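Local atomic coordinates of eukaryotic translation initiation factor 4 gamma 2 (Homo sapiens, PDB entry 4IUL), a protein that takes part in translation initiation, probably as a scaffold, and whose helical MIF4G domain interacts with the RNA helicase eIF4A. Residues Lys72-Tyr77 with Ile156-Glu161; Tyr77-Leu82 with Gly163-Ile168; Arg125-Tyr130 with Ile147-Met152; Lys178-Lys183 with Leu196-Gln201. All blocks are in the same frame, centred on the assembly; numbering follows the deposited sequence.

Overall arrangement
Four contacts staple together the all-helical HEAT-repeat fold of this MIF4G domain. Following the chain, interaction 1 starts where helix 74-87 begins and interaction 2 one turn further along it. Interaction 3, between the end of helix 107-127 and helix 141-163, closes a short loop that lies within both longer ones. Interaction 1 then closes on helix 141-163, and interaction 2 on the turn that ends that helix. Their segments therefore alternate along the chain, and the two contacts touch each other and share Y77. Interaction 4 follows in series, joining helices 170-181 and 193-210. It still touches interaction 1 through I156, so helix 141-163 links all four neighbourhoods.

Interaction 1 of 4, residues Lys72-Tyr77 with Ile156-Glu161; sequences KYSSLY and IKFIGE
The hydroxyl of S74 lies where the backbones of 72-77 and 156-161 come nearest: its OG sits over the backbone of F158, 3.6 Å from CA of F158, and beside CG of K157 at 3.8 Å, while its hydrogen bond goes back to the carbonyl oxygen of P71. A serine suits the place because its polar need is met from its own side of the contact and its small size lets helix 74-87 press against helix 141-163. F158 approaches from the flank. Its CG is anti to the backbone N (chi1 -177°), which carries the ring along the start of helix 74-87, where the ring edge meets O of S74 (3.9 Å from CD1) and CE1 lies 3.9 Å from CB of Y77. A67 and L116, from two further helices, also touch this phenylalanine, as suits a large apolar group in a buried place.

E161 brings its carboxylate to the first turn of helix 74-87, for which Y73 is the N-cap. A bend at chi2 (-61°) folds its chain so that CG rests 3.8 Å from CB of S74, and OE2 comes alongside S75, 3.5 Å from its CA. With the side chain cut back to an alanine here, CB of S74 is likely to lose the CG it packs on, and the helix start its neighbouring negative charge. Apart from that carboxylate, the meeting is van der Waals packing round a serine whose hydroxyl is bonded to O of P71. A glutamate suits the spot, since its charge is likely to be favoured by the positive end of the helix dipole without any direct bond.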
loop_
_atom_site.group_PDB
_atom_site.type_symbol
_atom_site.label_atom_id
_atom_site.label_comp_id
_atom_site.label_asym_id
_atom_site.label_seq_id
_atom_site.Cartn_x
_atom_site.Cartn_y
_atom_site.Cartn_z
ATOM N N LYS A 72 2.346 -5.893 8.974
ATOM C CA LYS A 72 1.883 -7.277 9.043
ATOM C C LYS A 72 0.368 -7.324 8.948
ATOM O O LYS A 72 -0.204 -8.323 8.520
ATOM C CB LYS A 72 2.337 -7.937 10.351
ATOM C CG LYS A 72 3.836 -8.179 10.420
ATOM C CD LYS A 72 4.281 -8.760 11.759
ATOM C CE LYS A 72 5.797 -8.936 11.788
ATOM N NZ LYS A 72 6.301 -9.439 13.099
ATOM N N TYR A 73 -0.283 -6.238 9.347
ATOM C CA TYR A 73 -1.734 -6.180 9.292
ATOM C C TYR A 73 -2.296 -5.367 8.126
ATOM O O TYR A 73 -3.452 -4.948 8.176
ATOM C CB TYR A 73 -2.296 -5.633 10.606
ATOM C CG TYR A 73 -2.314 -6.630 11.741
ATOM C CD1 TYR A 73 -2.564 -7.980 11.505
ATOM C CD2 TYR A 73 -2.130 -6.218 13.060
ATOM C CE1 TYR A 73 -2.631 -8.896 12.549
ATOM C CE2 TYR A 73 -2.197 -7.127 14.116
ATOM C CZ TYR A 73 -2.449 -8.463 13.849
ATOM O OH TYR A 73 -2.524 -9.369 14.881
ATOM N N SER A 74 -1.493 -5.151 7.082
ATOM C CA SER A 74 -1.943 -4.393 5.907
ATOM C C SER A 74 -3.342 -4.846 5.501
ATOM O O SER A 74 -4.271 -4.042 5.341
ATOM C CB SER A 74 -1.000 -4.615 4.720
ATOM O OG SER A 74 0.238 -3.964 4.901
ATOM N N SER A 75 -3.456 -6.160 5.330
ATOM C CA SER A 75 -4.689 -6.822 4.949
ATOM C C SER A 75 -5.867 -6.353 5.814
ATOM O O SER A 75 -6.931 -6.010 5.297
ATOM C CB SER A 75 -4.478 -8.330 5.089
ATOM O OG SER A 75 -5.643 -9.054 4.784
ATOM N N LEU A 76 -5.666 -6.341 7.128
ATOM C CA LEU A 76 -6.698 -5.916 8.063
ATOM C C LEU A 76 -7.095 -4.461 7.867
ATOM O O LEU A 76 -8.284 -4.136 7.824
ATOM C CB LEU A 76 -6.224 -6.090 9.508
ATOM C CG LEU A 76 -6.832 -7.219 10.339
ATOM C CD1 LEU A 76 -6.205 -8.563 9.948
ATOM C CD2 LEU A 76 -6.594 -6.921 11.814
ATOM N N TYR A 77 -6.099 -3.580 7.769
ATOM C CA TYR A 77 -6.376 -2.157 7.598
ATOM C C TYR A 77 -7.008 -1.871 6.238
ATOM O O TYR A 77 -7.843 -0.974 6.113
ATOM C CB TYR A 77 -5.094 -1.335 7.786
ATOM C CG TYR A 77 -4.453 -1.548 9.144
ATOM C CD1 TYR A 77 -5.196 -1.406 10.317
ATOM C CD2 TYR A 77 -3.119 -1.945 9.252
ATOM C CE1 TYR A 77 -4.626 -1.668 11.567
ATOM C CE2 TYR A 77 -2.543 -2.210 10.491
ATOM C CZ TYR A 77 -3.301 -2.073 11.643
ATOM O OH TYR A 77 -2.744 -2.375 12.863
ATOM N N ILE A 156 4.758 -0.195 0.446
ATOM C CA ILE A 156 4.402 -0.882 -0.789
ATOM C C ILE A 156 3.421 -2.038 -0.567
ATOM O O ILE A 156 2.503 -2.229 -1.362
ATOM C CB ILE A 156 5.662 -1.391 -1.514
ATOM C CG1 ILE A 156 6.482 -0.186 -1.995
ATOM C CG2 ILE A 156 5.272 -2.276 -2.692
ATOM C CD1 ILE A 156 7.800 -0.544 -2.619
ATOM N N LYS A 157 3.608 -2.791 0.516
ATOM C CA LYS A 157 2.731 -3.917 0.836
ATOM C C LYS A 157 1.302 -3.450 1.137
ATOM O O LYS A 157 0.331 -4.125 0.782
ATOM C CB LYS A 157 3.288 -4.685 2.037
ATOM C CG LYS A 157 2.445 -5.866 2.509
ATOM C CD LYS A 157 3.077 -6.506 3.751
ATOM C CE LYS A 157 2.228 -7.640 4.324
ATOM N NZ LYS A 157 2.009 -8.720 3.313
ATOM N N PHE A 158 1.172 -2.300 1.793
ATOM C CA PHE A 158 -0.151 -1.766 2.112
ATOM C C PHE A 158 -0.833 -1.294 0.820
ATOM O O PHE A 158 -2.040 -1.475 0.639
ATOM C CB PHE A 158 -0.027 -0.618 3.128
ATOM C CG PHE A 158 -1.350 -0.041 3.566
ATOM C CD1 PHE A 158 -2.404 -0.873 3.929
ATOM C CD2 PHE A 158 -1.543 1.338 3.607
ATOM C CE1 PHE A 158 -3.641 -0.337 4.326
ATOM C CE2 PHE A 158 -2.767 1.878 4.002
ATOM C CZ PHE A 158 -3.818 1.038 4.361
ATOM N N ILE A 159 -0.048 -0.704 -0.078
ATOM C CA ILE A 159 -0.571 -0.241 -1.358
ATOM C C ILE A 159 -1.088 -1.454 -2.139
ATOM O O ILE A 159 -2.185 -1.428 -2.701
ATOM C CB ILE A 159 0.524 0.503 -2.158
ATOM C CG1 ILE A 159 0.803 1.860 -1.490
ATOM C CG2 ILE A 159 0.086 0.703 -3.607
ATOM C CD1 ILE A 159 2.058 2.576 -2.006
ATOM N N GLY A 160 -0.303 -2.527 -2.156
ATOM C CA GLY A 160 -0.734 -3.726 -2.850
ATOM C C GLY A 160 -2.088 -4.198 -2.337
ATOM O O GLY A 160 -2.993 -4.486 -3.131
ATOM N N GLU A 161 -2.245 -4.261 -1.015
ATOM C CA GLU A 161 -3.502 -4.716 -0.419
ATOM C C GLU A 161 -4.709 -3.838 -0.747
ATOM O O GLU A 161 -5.835 -4.331 -0.824
ATOM C CB GLU A 161 -3.357 -4.847 1.101
ATOM C CG GLU A 161 -2.520 -6.044 1.544
ATOM C CD GLU A 161 -3.109 -7.379 1.104
ATOM O OE1 GLU A 161 -2.470 -8.074 0.287
ATOM O OE2 GLU A 161 -4.214 -7.736 1.569
#

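Interaction 2 of 4, residues Tyr77-Leu82 with Gly163-Ile168; sequences YAQLCL and GKLDLI
L165 and L167 supply the apolar contacts, reaching from the turn after helix 141-163 onto one side of helix 74-87. L165 holds its CG beside the backbone N and anti to the carbonyl carbon (chi1 -56°), which carries its fork to A78 and L82. Among the side chains, CD1 of L165 sits 4.0 Å from CB of A78, and its CD2 meets CD2 of L82 at 4.2 Å, the two leucines crossing at about a right angle. CD1 of L167 lies 3.9 Å from CB of C81 and also nears CB of L82. The small A78 and C81 let these branches in close, whereas L82 provides bulk.

A second group of contacts is between methyls and backbone. CD1 of L165 lies 3.5 Å from O of A78, and CD1 of L167 is 3.7 Å from N of L82. The methyls thus cover polar atoms already paired with each other within the helix.

The third kind lies inside the turn itself. D166, with a positive phi of 62°, is the C-prime residue of a Schellman motif that ends helix 141-163: its N bonds to O of G163 at 2.9 Å, and N of L167 reaches back to O of L162. The carboxylate of D166 forms a salt bridge with R209. Fixing the backbone in this way probably helps to turn both leucines to the neighbouring helix, so a hydrogen-bonded helix end presents an apolar surface and joins its neighbour by dispersion forces.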
loop_
_atom_site.group_PDB
_atom_site.type_symbol
_atom_site.label_atom_id
_atom_site.label_comp_id
_atom_site.label_asym_id
_atom_site.label_seq_id
_atom_site.Cartn_x
_atom_site.Cartn_y
_atom_site.Cartn_z
ATOM N N TYR A 77 -6.099 -3.580 7.769
ATOM C CA TYR A 77 -6.376 -2.157 7.598
ATOM C C TYR A 77 -7.008 -1.871 6.238
ATOM O O TYR A 77 -7.843 -0.974 6.113
ATOM C CB TYR A 77 -5.094 -1.335 7.786
ATOM C CG TYR A 77 -4.453 -1.548 9.144
ATOM C CD1 TYR A 77 -5.196 -1.406 10.317
ATOM C CD2 TYR A 77 -3.119 -1.945 9.252
ATOM C CE1 TYR A 77 -4.626 -1.668 11.567
ATOM C CE2 TYR A 77 -2.543 -2.210 10.491
ATOM C CZ TYR A 77 -3.301 -2.073 11.643
ATOM O OH TYR A 77 -2.744 -2.375 12.863
ATOM N N ALA A 78 -6.622 -2.647 5.229
ATOM C CA ALA A 78 -7.176 -2.471 3.888
ATOM C C ALA A 78 -8.675 -2.766 3.905
ATOM O O ALA A 78 -9.453 -2.107 3.216
ATOM C CB ALA A 78 -6.467 -3.392 2.892
ATOM N N GLN A 79 -9.071 -3.754 4.702
ATOM C CA GLN A 79 -10.474 -4.131 4.810
ATOM C C GLN A 79 -11.239 -3.027 5.541
ATOM O O GLN A 79 -12.402 -2.753 5.243
ATOM C CB GLN A 79 -10.606 -5.455 5.566
ATOM C CG GLN A 79 -11.933 -6.173 5.346
ATOM C CD GLN A 79 -12.162 -6.574 3.892
ATOM O OE1 GLN A 79 -11.303 -7.185 3.255
ATOM N NE2 GLN A 79 -13.331 -6.237 3.366
ATOM N N LEU A 80 -10.575 -2.390 6.498
ATOM C CA LEU A 80 -11.200 -1.305 7.247
ATOM C C LEU A 80 -11.483 -0.130 6.297
ATOM O O LEU A 80 -12.536 0.512 6.369
ATOM C CB LEU A 80 -10.282 -0.866 8.385
ATOM C CG LEU A 80 -10.819 0.169 9.369
ATOM C CD1 LEU A 80 -12.057 -0.367 10.087
ATOM C CD2 LEU A 80 -9.716 0.495 10.374
ATOM N N CYS A 81 -10.546 0.139 5.391
ATOM C CA CYS A 81 -10.723 1.219 4.428
ATOM C C CYS A 81 -11.884 0.914 3.471
ATOM O O CYS A 81 -12.638 1.818 3.088
ATOM C CB CYS A 81 -9.421 1.453 3.652
ATOM S SG CYS A 81 -8.089 2.223 4.660
ATOM N N LEU A 82 -12.041 -0.357 3.102
ATOM C CA LEU A 82 -13.124 -0.759 2.203
ATOM C C LEU A 82 -14.497 -0.454 2.802
ATOM O O LEU A 82 -15.358 0.111 2.134
ATOM C CB LEU A 82 -13.035 -2.251 1.886
ATOM C CG LEU A 82 -14.216 -2.856 1.103
ATOM C CD1 LEU A 82 -14.405 -2.128 -0.239
ATOM C CD2 LEU A 82 -13.955 -4.352 0.868
ATOM N N GLY A 163 -4.929 -1.944 -3.587
ATOM C CA GLY A 163 -5.187 -2.134 -5.006
ATOM C C GLY A 163 -6.074 -3.350 -5.248
ATOM O O GLY A 163 -6.955 -3.343 -6.105
ATOM N N LYS A 164 -5.841 -4.397 -4.470
ATOM C CA LYS A 164 -6.611 -5.626 -4.572
ATOM C C LYS A 164 -8.116 -5.386 -4.379
ATOM O O LYS A 164 -8.936 -6.124 -4.910
ATOM C CB LYS A 164 -6.080 -6.621 -3.535
ATOM C CG LYS A 164 -6.765 -7.971 -3.475
ATOM C CD LYS A 164 -5.953 -8.906 -2.574
ATOM C CE LYS A 164 -6.777 -10.075 -2.054
ATOM N NZ LYS A 164 -7.787 -9.629 -1.037
ATOM N N LEU A 165 -8.472 -4.341 -3.635
ATOM C CA LEU A 165 -9.876 -4.017 -3.366
ATOM C C LEU A 165 -10.337 -2.806 -4.180
ATOM O O LEU A 165 -11.395 -2.231 -3.910
ATOM C CB LEU A 165 -10.062 -3.722 -1.873
ATOM C CG LEU A 165 -9.624 -4.820 -0.894
ATOM C CD1 LEU A 165 -9.596 -4.280 0.527
ATOM C CD2 LEU A 165 -10.576 -5.992 -0.994
ATOM N N ASP A 166 -9.525 -2.433 -5.168
ATOM C CA ASP A 166 -9.780 -1.301 -6.054
ATOM C C ASP A 166 -9.851 0.046 -5.328
ATOM O O ASP A 166 -10.581 0.946 -5.743
ATOM C CB ASP A 166 -11.063 -1.528 -6.877
ATOM C CG ASP A 166 -11.033 -0.794 -8.230
ATOM O OD1 ASP A 166 -10.016 -0.919 -8.953
ATOM O OD2 ASP A 166 -12.019 -0.100 -8.581
ATOM N N LEU A 167 -9.071 0.181 -4.259
ATOM C CA LEU A 167 -9.029 1.418 -3.475
ATOM C C LEU A 167 -7.960 2.421 -3.949
ATOM O O LEU A 167 -7.979 3.581 -3.539
ATOM C CB LEU A 167 -8.860 1.086 -1.984
ATOM C CG LEU A 167 -10.114 0.407 -1.394
ATOM C CD1 LEU A 167 -9.897 -0.002 0.068
ATOM C CD2 LEU A 167 -11.296 1.369 -1.515
ATOM N N ILE A 168 -7.023 1.971 -4.786
ATOM C CA ILE A 168 -6.009 2.848 -5.377
ATOM C C ILE A 168 -5.864 2.407 -6.837
ATOM O O ILE A 168 -6.306 1.315 -7.195
ATOM C CB ILE A 168 -4.628 2.801 -4.643
ATOM C CG1 ILE A 168 -4.162 1.360 -4.432
ATOM C CG2 ILE A 168 -4.701 3.593 -3.335
ATOM C CD1 ILE A 168 -3.430 0.784 -5.630
#

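Interaction 3 of 4, residues Arg125-Tyr130 with Ile147-Met152; sequences RNVDVY and IAKIKM
V127 lays its two methyls over the carbonyl and CB of A148 and the end of the K149 side chain, joining the last turn of helix 107-127 to helix 141-163, its successor in the HEAT-repeat MIF4G domain. CG2 rests 3.7 Å from O of A148 and 4.2 Å from its CB, and also approaches CB of M152 one turn on. The other branch, CG1, is anti to the backbone N (chi1 164°), which carries it to K149. There it lies 3.9 Å from NZ and 4.2 Å from CD. The lysine gets there by bending at chi2 (74°) and then running extended, so that it and the valine cross obliquely. The small A148 suits the close approach of the two backbones, its CB 3.9 Å from O of N126.

R145 touches V127 as well. Trimming the valine to an alanine would probably open a gap beside A148 and CB of M152, and free the end of the K149 chain to move. A branched valine thus suits a shallow joint near the surface, where one methyl meets the neighbouring helix and the other the outer end of a lysine chain, CD and the ammonium NZ, holding by van der Waals contact, while the charge of D128 is paired with K184.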
loop_
_atom_site.group_PDB
_atom_site.type_symbol
_atom_site.label_atom_id
_atom_site.label_comp_id
_atom_site.label_asym_id
_atom_site.label_seq_id
_atom_site.Cartn_x
_atom_site.Cartn_y
_atom_site.Cartn_z
ATOM N N ARG A 125 11.783 9.747 -0.436
ATOM C CA ARG A 125 12.783 10.761 -0.115
ATOM C C ARG A 125 13.648 10.362 1.078
ATOM O O ARG A 125 14.820 10.736 1.158
ATOM C CB ARG A 125 12.106 12.103 0.168
ATOM C CG ARG A 125 11.795 12.916 -1.080
ATOM C CD ARG A 125 11.471 14.369 -0.732
ATOM N NE ARG A 125 10.187 14.499 -0.048
ATOM C CZ ARG A 125 9.008 14.435 -0.659
ATOM N NH1 ARG A 125 8.954 14.249 -1.970
ATOM N NH2 ARG A 125 7.884 14.546 0.044
ATOM N N ASN A 126 13.066 9.604 2.001
ATOM C CA ASN A 126 13.791 9.156 3.183
ATOM C C ASN A 126 14.872 8.130 2.845
ATOM O O ASN A 126 15.879 8.033 3.547
ATOM C CB ASN A 126 12.813 8.565 4.207
ATOM C CG ASN A 126 11.950 9.628 4.872
ATOM O OD1 ASN A 126 11.849 10.757 4.383
ATOM N ND2 ASN A 126 11.317 9.269 5.987
ATOM N N VAL A 127 14.658 7.365 1.777
ATOM C CA VAL A 127 15.614 6.348 1.346
ATOM C C VAL A 127 16.794 6.958 0.594
ATOM O O VAL A 127 17.940 6.560 0.798
ATOM C CB VAL A 127 14.935 5.285 0.440
ATOM C CG1 VAL A 127 15.986 4.471 -0.313
ATOM C CG2 VAL A 127 14.074 4.363 1.286
ATOM N N ASP A 128 16.511 7.926 -0.271
ATOM C CA ASP A 128 17.558 8.575 -1.053
ATOM C C ASP A 128 18.149 9.795 -0.339
ATOM O O ASP A 128 18.776 10.650 -0.967
ATOM C CB ASP A 128 17.003 8.995 -2.417
ATOM C CG ASP A 128 16.374 7.837 -3.172
ATOM O OD1 ASP A 128 17.039 6.789 -3.322
ATOM O OD2 ASP A 128 15.217 7.976 -3.624
ATOM N N VAL A 129 17.954 9.866 0.975
ATOM C CA VAL A 129 18.454 10.980 1.773
ATOM C C VAL A 129 19.977 10.992 1.868
ATOM O O VAL A 129 20.583 12.029 2.148
ATOM C CB VAL A 129 17.883 10.940 3.207
ATOM C CG1 VAL A 129 18.411 9.723 3.941
ATOM C CG2 VAL A 129 18.251 12.215 3.952
ATOM N N TYR A 130 20.594 9.839 1.637
ATOM C CA TYR A 130 22.048 9.731 1.704
ATOM C C TYR A 130 22.631 9.501 0.317
ATOM O O TYR A 130 23.849 9.521 0.132
ATOM C CB TYR A 130 22.444 8.580 2.632
ATOM C CG TYR A 130 21.937 8.731 4.051
ATOM C CD1 TYR A 130 22.314 9.823 4.837
ATOM C CD2 TYR A 130 21.081 7.782 4.609
ATOM C CE1 TYR A 130 21.852 9.966 6.144
ATOM C CE2 TYR A 130 20.611 7.915 5.915
ATOM C CZ TYR A 130 20.999 9.008 6.676
ATOM O OH TYR A 130 20.533 9.136 7.966
ATOM N N ILE A 147 16.534 1.405 8.194
ATOM C CA ILE A 147 15.208 1.502 8.781
ATOM C C ILE A 147 14.229 2.091 7.765
ATOM O O ILE A 147 13.088 1.637 7.658
ATOM C CB ILE A 147 15.231 2.364 10.063
ATOM C CG1 ILE A 147 15.898 1.580 11.194
ATOM C CG2 ILE A 147 13.819 2.765 10.458
ATOM C CD1 ILE A 147 16.050 2.359 12.479
ATOM N N ALA A 148 14.679 3.092 7.013
ATOM C CA ALA A 148 13.833 3.730 6.008
ATOM C C ALA A 148 13.542 2.752 4.873
ATOM O O ALA A 148 12.493 2.817 4.230
ATOM C CB ALA A 148 14.516 4.972 5.462
ATOM N N LYS A 149 14.486 1.848 4.632
ATOM C CA LYS A 149 14.339 0.846 3.587
ATOM C C LYS A 149 13.225 -0.118 4.008
ATOM O O LYS A 149 12.486 -0.637 3.171
ATOM C CB LYS A 149 15.655 0.089 3.406
ATOM C CG LYS A 149 15.842 -0.553 2.041
ATOM C CD LYS A 149 16.162 0.485 0.966
ATOM C CE LYS A 149 16.441 -0.189 -0.376
ATOM N NZ LYS A 149 16.797 0.783 -1.449
ATOM N N ILE A 150 13.100 -0.341 5.314
ATOM C CA ILE A 150 12.066 -1.229 5.833
ATOM C C ILE A 150 10.688 -0.550 5.833
ATOM O O ILE A 150 9.662 -1.217 5.702
ATOM C CB ILE A 150 12.399 -1.695 7.265
ATOM C CG1 ILE A 150 13.724 -2.457 7.271
ATOM C CG2 ILE A 150 11.297 -2.594 7.790
ATOM C CD1 ILE A 150 14.181 -2.898 8.658
ATOM N N LYS A 151 10.662 0.772 5.981
ATOM C CA LYS A 151 9.400 1.506 5.968
ATOM C C LYS A 151 8.815 1.518 4.559
ATOM O O LYS A 151 7.606 1.384 4.380
ATOM C CB LYS A 151 9.601 2.951 6.441
ATOM C CG LYS A 151 9.870 3.104 7.939
ATOM C CD LYS A 151 8.752 2.482 8.769
ATOM C CE LYS A 151 8.967 2.701 10.260
ATOM N NZ LYS A 151 10.258 2.144 10.744
ATOM N N MET A 152 9.686 1.674 3.566
ATOM C CA MET A 152 9.281 1.710 2.167
ATOM C C MET A 152 8.609 0.405 1.753
ATOM O O MET A 152 7.621 0.416 1.015
ATOM C CB MET A 152 10.500 1.964 1.276
ATOM C CG MET A 152 10.183 2.155 -0.201
ATOM S SD MET A 152 9.332 3.721 -0.549
ATOM C CE MET A 152 7.601 3.198 -0.489
#

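Interaction 4 of 4, residues Lys178-Lys183 with Leu196-Gln201; sequences KTLLEK and LECLCQ
L180 and L181 meet L199 and its neighbours where helices 170-181 and 193-210, successive helices of the HEAT-repeat fold of the MIF4G domain, pack together. The contact between the segments is apolar and of two kinds. In the first, a methyl lies on backbone: CD1 of L180 is 3.6 Å from N and 3.7 Å from CA of L199, with SG of C198, the residue before, 4.0 Å from the same methyl. The slim cysteine leaves room for that leucine, whose surroundings are completed by L153 and I156 of helix 141-163.

In the second, leucine meets leucine. The side chains of L181 and L199 cross at about a right angle. L199 has its CG anti to the backbone N (chi1 170°), which sends CD2 out to L181, while CD2 of L196 borders the same branch of L181 from one turn earlier. Leucine suits these buried places because its forked end fills space between helices.

Two polar groups nearby have partners outside the contact: O of L181, at the end of its helix, accepts a hydrogen bond from R225, and E197 forms a salt bridge with R238. Between the leucines the fit is tight, with CD2 of L181 only 3.3 Å from CD2 of L199, closer than carbons usually pack.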
loop_
_atom_site.group_PDB
_atom_site.type_symbol
_atom_site.label_atom_id
_atom_site.label_comp_id
_atom_site.label_asym_id
_atom_site.label_seq_id
_atom_site.Cartn_x
_atom_site.Cartn_y
_atom_site.Cartn_z
ATOM N N LYS A 178 8.393 -0.382 -10.353
ATOM C CA LYS A 178 9.577 0.231 -10.940
ATOM C C LYS A 178 10.705 0.441 -9.937
ATOM O O LYS A 178 11.872 0.214 -10.262
ATOM C CB LYS A 178 9.223 1.573 -11.586
ATOM C CG LYS A 178 10.416 2.263 -12.223
ATOM C CD LYS A 178 10.016 3.485 -13.046
ATOM C CE LYS A 178 11.235 4.088 -13.741
ATOM N NZ LYS A 178 10.882 5.286 -14.541
ATOM N N THR A 179 10.366 0.874 -8.725
ATOM C CA THR A 179 11.391 1.107 -7.716
ATOM C C THR A 179 11.984 -0.198 -7.186
ATOM O O THR A 179 13.158 -0.248 -6.826
ATOM C CB THR A 179 10.845 1.935 -6.529
ATOM O OG1 THR A 179 9.825 1.197 -5.853
ATOM C CG2 THR A 179 10.260 3.246 -7.024
ATOM N N LEU A 180 11.174 -1.251 -7.148
ATOM C CA LEU A 180 11.643 -2.542 -6.656
ATOM C C LEU A 180 12.594 -3.252 -7.620
ATOM O O LEU A 180 13.483 -3.981 -7.181
ATOM C CB LEU A 180 10.457 -3.456 -6.329
ATOM C CG LEU A 180 9.562 -3.045 -5.152
ATOM C CD1 LEU A 180 8.528 -4.137 -4.891
ATOM C CD2 LEU A 180 10.417 -2.818 -3.906
ATOM N N LEU A 181 12.413 -3.035 -8.921
ATOM C CA LEU A 181 13.261 -3.659 -9.933
ATOM C C LEU A 181 14.477 -2.811 -10.308
ATOM O O LEU A 181 15.420 -3.309 -10.930
ATOM C CB LEU A 181 12.456 -3.944 -11.203
ATOM C CG LEU A 181 11.533 -5.160 -11.239
ATOM C CD1 LEU A 181 10.703 -5.132 -12.515
ATOM C CD2 LEU A 181 12.362 -6.432 -11.168
ATOM N N GLU A 182 14.449 -1.533 -9.943
ATOM C CA GLU A 182 15.549 -0.630 -10.260
ATOM C C GLU A 182 16.831 -1.032 -9.543
ATOM O O GLU A 182 16.812 -1.399 -8.367
ATOM C CB GLU A 182 15.185 0.807 -9.886
ATOM C CG GLU A 182 16.306 1.808 -10.126
ATOM C CD GLU A 182 15.936 3.213 -9.694
ATOM O OE1 GLU A 182 15.688 3.424 -8.486
ATOM O OE2 GLU A 182 15.888 4.107 -10.565
ATOM N N LYS A 183 17.944 -0.947 -10.264
ATOM C CA LYS A 183 19.248 -1.302 -9.720
ATOM C C LYS A 183 20.092 -0.080 -9.368
ATOM O O LYS A 183 20.698 0.545 -10.240
ATOM C CB LYS A 183 20.003 -2.181 -10.721
ATOM C CG LYS A 183 21.435 -2.491 -10.319
ATOM C CD LYS A 183 21.494 -3.199 -8.981
ATOM C CE LYS A 183 22.926 -3.480 -8.592
ATOM N NZ LYS A 183 22.994 -4.174 -7.287
ATOM N N LEU A 196 13.161 -8.013 -3.980
ATOM C CA LEU A 196 12.635 -8.886 -5.018
ATOM C C LEU A 196 11.515 -9.774 -4.487
ATOM O O LEU A 196 10.609 -10.148 -5.230
ATOM C CB LEU A 196 13.758 -9.745 -5.605
ATOM C CG LEU A 196 14.671 -9.009 -6.589
ATOM C CD1 LEU A 196 15.835 -9.896 -7.010
ATOM C CD2 LEU A 196 13.853 -8.604 -7.799
ATOM N N GLU A 197 11.570 -10.106 -3.200
ATOM C CA GLU A 197 10.543 -10.949 -2.602
ATOM C C GLU A 197 9.229 -10.170 -2.516
ATOM O O GLU A 197 8.148 -10.735 -2.682
ATOM C CB GLU A 197 10.967 -11.407 -1.202
ATOM C CG GLU A 197 10.147 -12.571 -0.660
ATOM C CD GLU A 197 10.441 -12.873 0.801
ATOM O OE1 GLU A 197 11.617 -12.756 1.213
ATOM O OE2 GLU A 197 9.497 -13.240 1.536
ATOM N N CYS A 198 9.333 -8.872 -2.243
ATOM C CA CYS A 198 8.164 -8.003 -2.148
ATOM C C CYS A 198 7.521 -7.912 -3.537
ATOM O O CYS A 198 6.306 -8.015 -3.674
ATOM C CB CYS A 198 8.594 -6.615 -1.668
ATOM S SG CYS A 198 7.267 -5.417 -1.349
ATOM N N LEU A 199 8.355 -7.732 -4.561
ATOM C CA LEU A 199 7.886 -7.632 -5.941
ATOM C C LEU A 199 7.030 -8.833 -6.329
ATOM O O LEU A 199 5.970 -8.679 -6.930
ATOM C CB LEU A 199 9.070 -7.518 -6.903
ATOM C CG LEU A 199 8.726 -7.643 -8.389
ATOM C CD1 LEU A 199 7.848 -6.477 -8.820
ATOM C CD2 LEU A 199 10.001 -7.677 -9.203
ATOM N N CYS A 200 7.482 -10.033 -5.982
ATOM C CA CYS A 200 6.709 -11.221 -6.312
ATOM C C CYS A 200 5.377 -11.224 -5.568
ATOM O O CYS A 200 4.379 -11.724 -6.079
ATOM C CB CYS A 200 7.514 -12.487 -5.997
ATOM S SG CYS A 200 8.923 -12.732 -7.126
ATOM N N GLN A 201 5.360 -10.659 -4.366
ATOM C CA GLN A 201 4.137 -10.585 -3.576
ATOM C C GLN A 201 3.138 -9.710 -4.326
ATOM O O GLN A 201 2.017 -10.131 -4.609
ATOM C CB GLN A 201 4.423 -9.966 -2.209
ATOM C CG GLN A 201 3.205 -9.887 -1.317
ATOM C CD GLN A 201 2.672 -11.262 -0.961
ATOM O OE1 GLN A 201 3.285 -11.993 -0.181
ATOM N NE2 GLN A 201 1.532 -11.628 -1.543
#